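Local coordinates for 182aa long hypothetical protein (PDB 2GAN) that is of unknown function but probably transfers an acetyl group from acetyl-CoA to an unidentified acceptor, at residues A[52-55]-A[56-59]. Sequence-based numbering, arbitrary orientation.
Sequences EVYE and PFLK
The ring of Tyr54 lies against two side chains of the next helical turn, Phe57 and Leu58. Its CE2 comes up to the edge of the Phe57 ring, near the plane of that ring, with Tyr54 CE2 3.9 Å from Phe57 CD2. Tyr54 CE1, across the ring from CE2, meets Leu58 CB obliquely (3.9 Å) and, a little farther off, Leu58 CD2. The ring thus reaches both residues at once. With CG of Tyr54 anti to the backbone N (chi1 -177°), the ring runs on toward the later turn, although its CB starts away from it.

Glu55 starts the same way but bends at chi2 (-76°), and the carboxylate splits its contacts. Glu55 OE1 sits 3.6 Å from Pro56 CD, while Glu55 OE2 lies 3.8 Å from Lys59 CD. Glu55 and Lys59 run side by side and point the same way, but their charged ends stay apart, with 5.2 Å between Glu55 OE2 and Lys59 NZ. Any attraction between them is therefore probably modest. OE2 also has a long, weak ion pair with Lys14.

Two i to i+4 bonds join the turns: Leu58 N to Tyr54 O (3.0 Å) and Lys59 N to Glu55 O (2.9 Å), both nearly straight. Pro56 has no N-H to give, and Phe57 N is too far from Val53 O for the i to i+4 bond; the helix kinks there.

Tyr54 and Leu58 are buried, packing on Leu18 of helix 14-27 and Phe111 of strand 106-114; Tyr54 also stacks on Phe50. The pattern is that of an amphipathic, proline-kinked alpha-helix, here helix 47-65, whose inner face packs on the central sheet of a GNAT-type acetyltransferase fold.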
loop_
_atom_site.group_PDB
_atom_site.type_symbol
_atom_site.label_atom_id
_atom_site.label_comp_id
_atom_site.label_asym_id
_atom_site.label_seq_id
_atom_site.Cartn_x
_atom_site.Cartn_y
_atom_site.Cartn_z
ATOM N N GLU A 52 -20.532 10.788 8.301
ATOM C CA GLU A 52 -20.705 12.226 8.193
ATOM C C GLU A 52 -19.845 12.863 7.120
ATOM O O GLU A 52 -20.244 13.844 6.497
ATOM C CB GLU A 52 -20.391 12.886 9.527
ATOM C CG GLU A 52 -20.758 14.352 9.561
ATOM C CD GLU A 52 -20.362 15.013 10.858
ATOM O OE1 GLU A 52 -20.648 14.430 11.930
ATOM O OE2 GLU A 52 -19.774 16.117 10.806
ATOM N N VAL A 53 -18.667 12.303 6.895
ATOM C CA VAL A 53 -17.768 12.879 5.916
ATOM C C VAL A 53 -17.677 12.117 4.590
ATOM O O VAL A 53 -17.047 12.593 3.648
ATOM C CB VAL A 53 -16.365 13.029 6.536
ATOM C CG1 VAL A 53 -15.639 11.696 6.521
ATOM C CG2 VAL A 53 -15.595 14.104 5.813
ATOM N N TYR A 54 -18.321 10.953 4.507
ATOM C CA TYR A 54 -18.278 10.140 3.290
ATOM C C TYR A 54 -19.642 9.956 2.623
ATOM O O TYR A 54 -19.736 9.858 1.401
ATOM C CB TYR A 54 -17.667 8.770 3.604
ATOM C CG TYR A 54 -17.507 7.858 2.405
ATOM C CD1 TYR A 54 -18.475 6.899 2.096
ATOM C CD2 TYR A 54 -16.386 7.949 1.579
ATOM C CE1 TYR A 54 -18.326 6.055 0.998
ATOM C CE2 TYR A 54 -16.232 7.104 0.478
ATOM C CZ TYR A 54 -17.198 6.165 0.193
ATOM O OH TYR A 54 -17.050 5.344 -0.900
ATOM N N GLU A 55 -20.693 9.914 3.434
ATOM C CA GLU A 55 -22.053 9.736 2.941
ATOM C C GLU A 55 -22.383 10.711 1.809
ATOM O O GLU A 55 -22.890 10.307 0.770
ATOM C CB GLU A 55 -23.031 9.896 4.113
ATOM C CG GLU A 55 -24.479 9.484 3.863
ATOM C CD GLU A 55 -25.243 10.488 3.031
ATOM O OE1 GLU A 55 -25.032 11.708 3.226
ATOM O OE2 GLU A 55 -26.074 10.061 2.199
ATOM N N PRO A 56 -22.083 12.008 1.985
ATOM C CA PRO A 56 -22.388 12.970 0.918
ATOM C C PRO A 56 -21.683 12.621 -0.407
ATOM O O PRO A 56 -22.274 12.727 -1.480
ATOM C CB PRO A 56 -21.911 14.301 1.507
ATOM C CG PRO A 56 -22.083 14.081 2.995
ATOM C CD PRO A 56 -21.528 12.698 3.162
ATOM N N PHE A 57 -20.426 12.193 -0.316
ATOM C CA PHE A 57 -19.637 11.811 -1.486
ATOM C C PHE A 57 -20.291 10.624 -2.207
ATOM O O PHE A 57 -20.496 10.657 -3.414
ATOM C CB PHE A 57 -18.210 11.450 -1.037
ATOM C CG PHE A 57 -17.258 11.148 -2.171
ATOM C CD1 PHE A 57 -17.023 12.085 -3.179
ATOM C CD2 PHE A 57 -16.583 9.925 -2.221
ATOM C CE1 PHE A 57 -16.130 11.810 -4.221
ATOM C CE2 PHE A 57 -15.689 9.641 -3.256
ATOM C CZ PHE A 57 -15.463 10.586 -4.260
ATOM N N LEU A 58 -20.626 9.583 -1.452
ATOM C CA LEU A 58 -21.254 8.389 -2.007
ATOM C C LEU A 58 -22.608 8.714 -2.638
ATOM O O LEU A 58 -22.919 8.264 -3.746
ATOM C CB LEU A 58 -21.438 7.332 -0.904
ATOM C CG LEU A 58 -22.114 5.987 -1.210
ATOM C CD1 LEU A 58 -21.324 5.196 -2.251
ATOM C CD2 LEU A 58 -22.231 5.191 0.076
ATOM N N LYS A 59 -23.416 9.500 -1.932
ATOM C CA LYS A 59 -24.736 9.855 -2.444
ATOM C C LYS A 59 -24.588 10.446 -3.843
ATOM O O LYS A 59 -25.290 10.044 -4.773
ATOM C CB LYS A 59 -25.423 10.864 -1.516
ATOM C CG LYS A 59 -26.891 11.092 -1.838
ATOM C CD LYS A 59 -27.574 11.946 -0.777
ATOM C CE LYS A 59 -29.061 12.111 -1.081
ATOM N NZ LYS A 59 -29.767 12.919 -0.037
#